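Local coordinates for FERM, RhoGEF and pleckstrin domain protein 2 (Danio rerio, PDB 6D21) that probably acts as a guanine nucleotide exchange factor that activates RAC1 and helps remodel the actin cytoskeleton, this piece being its FERM domain, at residues G133-D137 and L138-E142; E162-R165 and R166-G169. One frame throughout, in Å; residues are numbered along the deposited sequence.

Interaction 1: residues G133-D137 and L138-E142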
ATOM      1  N   GLY A 133       2.084 -18.131  17.438  1.00 41.28           N
ATOM      2  CA  GLY A 133       2.409 -18.048  18.855  1.00 39.72           C
ATOM      3  C   GLY A 133       3.881 -18.169  19.221  1.00 51.51           C
ATOM      4  O   GLY A 133       4.753 -17.800  18.436  1.00 51.75           O
ATOM      5  N   ASP A 134       4.155 -18.695  20.415  1.00 49.73           N
ATOM      6  CA  ASP A 134       5.513 -18.739  20.969  1.00 48.85           C
ATOM      7  C   ASP A 134       6.494 -19.595  20.147  1.00 54.80           C
ATOM      8  O   ASP A 134       6.086 -20.444  19.342  1.00 49.00           O
ATOM      9  CB  ASP A 134       5.479 -19.253  22.416  1.00 52.72           C
ATOM     10  CG  ASP A 134       4.880 -18.240  23.398  1.00 61.59           C
ATOM     11  OD1 ASP A 134       4.667 -17.058  23.026  1.00 47.97           O
ATOM     12  OD2 ASP A 134       4.642 -18.632  24.566  1.00 61.51           O
ATOM     13  N   TYR A 135       7.791 -19.364  20.355  1.00 59.30           N
ATOM     14  CA  TYR A 135       8.831 -20.117  19.651  1.00 52.32           C
ATOM     15  C   TYR A 135       8.821 -21.609  19.983  1.00 57.54           C
ATOM     16  O   TYR A 135       8.795 -22.005  21.152  1.00 55.73           O
ATOM     17  CB  TYR A 135      10.223 -19.555  19.958  1.00 45.69           C
ATOM     18  CG  TYR A 135      11.342 -20.437  19.435  1.00 54.60           C
ATOM     19  CD1 TYR A 135      11.683 -20.436  18.085  1.00 54.68           C
ATOM     20  CD2 TYR A 135      12.050 -21.284  20.287  1.00 56.72           C
ATOM     21  CE1 TYR A 135      12.699 -21.249  17.601  1.00 59.87           C
ATOM     22  CE2 TYR A 135      13.067 -22.099  19.811  1.00 54.87           C
ATOM     23  CZ  TYR A 135      13.388 -22.076  18.468  1.00 62.87           C
ATOM     24  OH  TYR A 135      14.396 -22.884  17.986  1.00 66.98           O
ATOM     25  N   ASP A 136       8.848 -22.418  18.930  1.00 58.53           N
ATOM     26  CA  ASP A 136       9.029 -23.865  19.019  1.00 58.58           C
ATOM     27  C   ASP A 136       9.908 -24.252  17.846  1.00 54.29           C
ATOM     28  O   ASP A 136       9.630 -23.852  16.717  1.00 64.13           O
ATOM     29  CB  ASP A 136       7.684 -24.602  18.979  1.00 67.45           C
ATOM     30  CG  ASP A 136       7.837 -26.123  18.908  1.00 71.16           C
ATOM     31  OD1 ASP A 136       7.969 -26.759  19.974  1.00 66.46           O
ATOM     32  OD2 ASP A 136       7.807 -26.682  17.790  1.00 69.60           O
ATOM     33  N   ASP A 137      10.979 -24.990  18.109  1.00 54.30           N
ATOM     34  CA  ASP A 137      11.915 -25.366  17.056  1.00 57.68           C
ATOM     35  C   ASP A 137      11.215 -26.020  15.869  1.00 58.38           C
ATOM     36  O   ASP A 137      11.353 -25.559  14.736  1.00 52.16           O
ATOM     37  CB  ASP A 137      12.987 -26.314  17.591  1.00 56.57           C
ATOM     38  CG  ASP A 137      14.028 -26.654  16.544  1.00 68.63           C
ATOM     39  OD1 ASP A 137      14.178 -25.865  15.579  1.00 68.45           O
ATOM     40  OD2 ASP A 137      14.701 -27.698  16.681  1.00 74.89           O
ATOM     41  N   LEU A 138      10.462 -27.082  16.143  1.00 65.53           N
ATOM     42  CA  LEU A 138       9.823 -27.884  15.099  1.00 68.68           C
ATOM     43  C   LEU A 138       8.689 -27.154  14.373  1.00 62.03           C
ATOM     44  O   LEU A 138       8.558 -27.270  13.153  1.00 57.06           O
ATOM     45  CB  LEU A 138       9.289 -29.196  15.696  1.00 70.75           C
ATOM     46  CG  LEU A 138      10.317 -30.162  16.299  1.00 72.53           C
ATOM     47  CD1 LEU A 138       9.643 -31.341  17.004  1.00 66.21           C
ATOM     48  CD2 LEU A 138      11.277 -30.659  15.228  1.00 78.85           C
ATOM     49  N   ALA A 139       7.872 -26.410  15.119  1.00 54.42           N
ATOM     50  CA  ALA A 139       6.724 -25.706  14.540  1.00 54.99           C
ATOM     51  C   ALA A 139       7.140 -24.492  13.714  1.00 54.42           C
ATOM     52  O   ALA A 139       6.466 -24.131  12.747  1.00 49.99           O
ATOM     53  CB  ALA A 139       5.759 -25.279  15.631  1.00 42.75           C
ATOM     54  N   ASP A 140       8.241 -23.855  14.099  1.00 50.86           N
ATOM     55  CA  ASP A 140       8.741 -22.705  13.348  1.00 46.46           C
ATOM     56  C   ASP A 140       9.318 -23.142  12.002  1.00 49.35           C
ATOM     57  O   ASP A 140       9.065 -22.511  10.982  1.00 43.77           O
ATOM     58  CB  ASP A 140       9.792 -21.942  14.159  1.00 50.12           C
ATOM     59  CG  ASP A 140       9.170 -20.978  15.159  1.00 56.49           C
ATOM     60  OD1 ASP A 140       8.168 -21.344  15.809  1.00 60.88           O
ATOM     61  OD2 ASP A 140       9.675 -19.842  15.282  1.00 57.01           O
ATOM     62  N   ARG A 141      10.080 -24.231  11.997  1.00 56.68           N
ATOM     63  CA  ARG A 141      10.641 -24.733  10.750  1.00 57.81           C
ATOM     64  C   ARG A 141       9.540 -25.228   9.807  1.00 59.74           C
ATOM     65  O   ARG A 141       9.609 -25.013   8.591  1.00 54.54           O
ATOM     66  CB  ARG A 141      11.659 -25.835  11.035  1.00 58.77           C
ATOM     67  CG  ARG A 141      12.862 -25.327  11.813  1.00 58.09           C
ATOM     68  CD  ARG A 141      13.814 -26.420  12.260  1.00 60.48           C
ATOM     69  NE  ARG A 141      14.891 -25.834  13.051  1.00 68.18           N
ATOM     70  CZ  ARG A 141      16.002 -25.317  12.534  1.00 70.78           C
ATOM     71  NH1 ARG A 141      16.199 -25.336  11.222  1.00 69.37           N
ATOM     72  NH2 ARG A 141      16.921 -24.788  13.331  1.00 73.49           N
ATOM     73  N   GLU A 142       8.517 -25.870  10.370  1.00 63.30           N
ATOM     74  CA  GLU A 142       7.384 -26.340   9.573  1.00 68.65           C
ATOM     75  C   GLU A 142       6.621 -25.162   8.968  1.00 64.21           C
ATOM     76  O   GLU A 142       6.258 -25.178   7.789  1.00 69.36           O
ATOM     77  CB  GLU A 142       6.454 -27.201  10.417  1.00 65.82           C
TER
HETATM   78  O   HOH W   1       6.008 -22.229  17.419  1.00 58.57           O
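D136 turns its carboxylate away from its own backbone N (chi1 173°), and OD2 reaches forward to the first turn of helix 137-146, where it accepts a hydrogen bond from A139 N at 2.7 Å. The lone pair used faces away from OD1. Aspartate suits this N-cap place: its short carboxylate reaches a first-turn amide, and its charge would probably be welcome at the positive end of a helix. D137 takes a similar first torsion (-176°), which carries its carboxylate toward R141, one turn on. There R141 NE gives D137 OD1 a salt bridge of 2.6 Å. The oxygen lies in the guanidinium plane and is met on its syn side, while the two flat groups stand nearly perpendicular, at 84°. R141 N bonds D137 O at 3.3 Å, and the R141 chain, extended from CG to NE, runs past that oxygen to the carboxylate; its NH1 has E158 as a long, weak partner. In the buried D140, OD1 accepts a weak bond from D136 N at 3.4 Å and a shorter one, 2.8 Å, from a water that also donates to D134 O. D140 OD2 sits at the edge of the Y135 ring, 3.5 Å from CD1, and its stronger polar partner is H164. A carboxylate accepting a first-turn amide is the N-cap motif, here in the helical central lobe of the FERM domain.

Interaction 2: residues E162-R165 and R166-G169; sequences ELHR and RHTG
R166 and L163 lie side by side, and the arginine can be traced atom by atom along the leucine. R166 CB and CG both rest on L163 O, CB at 3.4 Å; a first torsion of -53° sets CG beside the backbone N and keeps it near that oxygen. CD is already leaving the carbonyl. Beyond it the chain runs straight out to NE, which meets L163 CD2. That methyl then sits over the centre of the guanidinium, 3.4 Å from CZ of R166, with NE, NH1 and NH2 all within about 3.7 Å of it. An arginine fits because its flat face can lie on an aliphatic branch while its N-H groups point outward in the plane, and leucine supplies the branch. L163 O also takes a hydrogen bond from R166 N at 3.0 Å, and the H167 ring turns one face to it, the oxygen being offset toward the rim. The H167 ring itself is fixed from elsewhere: NE2 bonds to S125, and the ring stacks on H126. One residue on, H167 N donates to H164 O at 3.2 Å. That carbonyl also receives a water at 2.7 Å, which in turn accepts a weak bond from T168 OG1. Both backbone donors stand well above the carbonyl planes they serve, and G169, whose positive phi suits glycine, follows. With R165 N on E162 O, these make three successive bonds spanning three residues, the spacing characteristic of a 3-10 turn, here around the C-terminal end of helix 157-164 in the FERM central lobe.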
ATOM      1  N   GLU A 162      15.627 -17.243  15.413  1.00 37.55           N
ATOM      2  CA  GLU A 162      16.412 -16.685  16.501  1.00 38.99           C
ATOM      3  C   GLU A 162      15.690 -15.493  17.127  1.00 46.92           C
ATOM      4  O   GLU A 162      15.502 -15.437  18.343  1.00 52.03           O
ATOM      5  CB  GLU A 162      17.802 -16.278  15.992  1.00 42.43           C
ATOM      6  CG  GLU A 162      18.757 -15.766  17.047  1.00 64.46           C
ATOM      7  CD  GLU A 162      20.132 -15.423  16.478  1.00 79.61           C
ATOM      8  OE1 GLU A 162      20.325 -15.513  15.242  1.00 77.40           O
ATOM      9  OE2 GLU A 162      21.026 -15.066  17.275  1.00 90.05           O
ATOM     10  N   LEU A 163      15.266 -14.549  16.294  1.00 40.22           N
ATOM     11  CA  LEU A 163      14.557 -13.376  16.785  1.00 42.03           C
ATOM     12  C   LEU A 163      13.186 -13.730  17.383  1.00 40.15           C
ATOM     13  O   LEU A 163      12.731 -13.088  18.330  1.00 35.03           O
ATOM     14  CB  LEU A 163      14.390 -12.354  15.663  1.00 39.41           C
ATOM     15  CG  LEU A 163      15.684 -11.704  15.180  1.00 32.52           C
ATOM     16  CD1 LEU A 163      15.413 -10.797  13.983  1.00 29.19           C
ATOM     17  CD2 LEU A 163      16.326 -10.923  16.318  1.00 34.03           C
ATOM     18  N   HIS A 164      12.534 -14.746  16.827  1.00 34.33           N
ATOM     19  CA  HIS A 164      11.226 -15.177  17.318  1.00 34.36           C
ATOM     20  C   HIS A 164      11.308 -15.712  18.766  1.00 39.69           C
ATOM     21  O   HIS A 164      10.319 -15.717  19.486  1.00 42.28           O
ATOM     22  CB  HIS A 164      10.642 -16.236  16.381  1.00 34.07           C
ATOM     23  CG  HIS A 164       9.281 -16.722  16.774  1.00 41.66           C
ATOM     24  ND1 HIS A 164       8.788 -17.947  16.377  1.00 44.26           N
ATOM     25  CD2 HIS A 164       8.308 -16.152  17.526  1.00 42.57           C
ATOM     26  CE1 HIS A 164       7.569 -18.108  16.861  1.00 46.33           C
ATOM     27  NE2 HIS A 164       7.255 -17.033  17.564  1.00 46.04           N
ATOM     28  N   ARG A 165      12.493 -16.142  19.192  1.00 43.40           N
ATOM     29  CA  ARG A 165      12.697 -16.608  20.574  1.00 45.75           C
ATOM     30  C   ARG A 165      12.488 -15.485  21.594  1.00 52.16           C
ATOM     31  O   ARG A 165      12.226 -15.748  22.767  1.00 64.53           O
ATOM     32  CB  ARG A 165      14.104 -17.209  20.751  1.00 41.67           C
ATOM     33  CG  ARG A 165      14.326 -18.525  20.002  1.00 56.79           C
ATOM     34  CD  ARG A 165      15.701 -19.118  20.284  1.00 55.34           C
ATOM     35  NE  ARG A 165      15.609 -20.449  20.885  1.00 79.21           N
ATOM     36  CZ  ARG A 165      15.998 -20.747  22.123  1.00 81.08           C
ATOM     37  NH1 ARG A 165      16.510 -19.807  22.909  1.00 77.32           N
ATOM     38  NH2 ARG A 165      15.871 -21.988  22.581  1.00 84.32           N
ATOM     39  N   ARG A 166      12.618 -14.237  21.151  1.00 44.93           N
ATOM     40  CA  ARG A 166      12.463 -13.088  22.034  1.00 46.55           C
ATOM     41  C   ARG A 166      11.007 -12.746  22.344  1.00 42.47           C
ATOM     42  O   ARG A 166      10.731 -12.069  23.325  1.00 46.23           O
ATOM     43  CB  ARG A 166      13.119 -11.851  21.425  1.00 48.00           C
ATOM     44  CG  ARG A 166      14.568 -12.004  21.013  1.00 59.93           C
ATOM     45  CD  ARG A 166      15.025 -10.709  20.358  1.00 65.90           C
ATOM     46  NE  ARG A 166      16.448 -10.695  20.035  1.00 79.31           N
ATOM     47  CZ  ARG A 166      17.063  -9.673  19.445  1.00 88.00           C
ATOM     48  NH1 ARG A 166      16.375  -8.585  19.111  1.00 89.78           N
ATOM     49  NH2 ARG A 166      18.362  -9.735  19.182  1.00 88.84           N
ATOM     50  N   HIS A 167      10.080 -13.195  21.503  1.00 38.54           N
ATOM     51  CA  HIS A 167       8.721 -12.665  21.558  1.00 40.50           C
ATOM     52  C   HIS A 167       7.776 -13.553  22.366  1.00 43.77           C
ATOM     53  O   HIS A 167       6.567 -13.548  22.127  1.00 47.32           O
ATOM     54  CB  HIS A 167       8.151 -12.483  20.144  1.00 33.93           C
ATOM     55  CG  HIS A 167       9.076 -11.782  19.190  1.00 34.74           C
ATOM     56  ND1 HIS A 167       9.970 -10.810  19.584  1.00 33.76           N
ATOM     57  CD2 HIS A 167       9.230 -11.914  17.851  1.00 32.98           C
ATOM     58  CE1 HIS A 167      10.638 -10.375  18.530  1.00 34.01           C
ATOM     59  NE2 HIS A 167      10.206 -11.025  17.466  1.00 28.89           N
ATOM     60  N   THR A 168       8.321 -14.318  23.308  1.00 48.46           N
ATOM     61  CA  THR A 168       7.511 -15.266  24.074  1.00 46.51           C
ATOM     62  C   THR A 168       6.384 -14.572  24.830  1.00 48.55           C
ATOM     63  O   THR A 168       6.605 -13.548  25.483  1.00 41.37           O
ATOM     64  CB  THR A 168       8.371 -16.061  25.070  1.00 53.06           C
ATOM     65  OG1 THR A 168       9.316 -16.849  24.340  1.00 58.68           O
ATOM     66  CG2 THR A 168       7.504 -16.977  25.896  1.00 55.14           C
ATOM     67  N   GLY A 169       5.177 -15.119  24.702  1.00 43.49           N
ATOM     68  CA  GLY A 169       4.024 -14.607  25.424  1.00 48.22           C
ATOM     69  C   GLY A 169       3.250 -13.494  24.727  1.00 57.07           C
ATOM     70  O   GLY A 169       2.156 -13.126  25.158  1.00 49.34           O
TER
HETATM   71  O   HOH W   2       8.333 -16.606  21.099  1.00 41.82           O

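Interactions 1 and 2 are neighbours in the helical FERM central lobe, their centres about 10 Å apart, and interaction 2 follows interaction 1 in the chain. They meet directly in two polar places. D140 OD2 approaches H164 ND1 to 2.4 Å, a probable hydrogen bond whose unusually short length calls for caution; the other ring nitrogen of H164 bonds to G133 O, so this buried histidine joins G133, just after helix 117-132, to D140 in the next helix. D134 OD1 lies 2.6 Å from G169 N, probably bonded, and ties the two loops together. A third touch is packing: Y135 CE2 lies 3.2 Å from R165 NE. The 133-137 loop is thus fastened to residues 162-169.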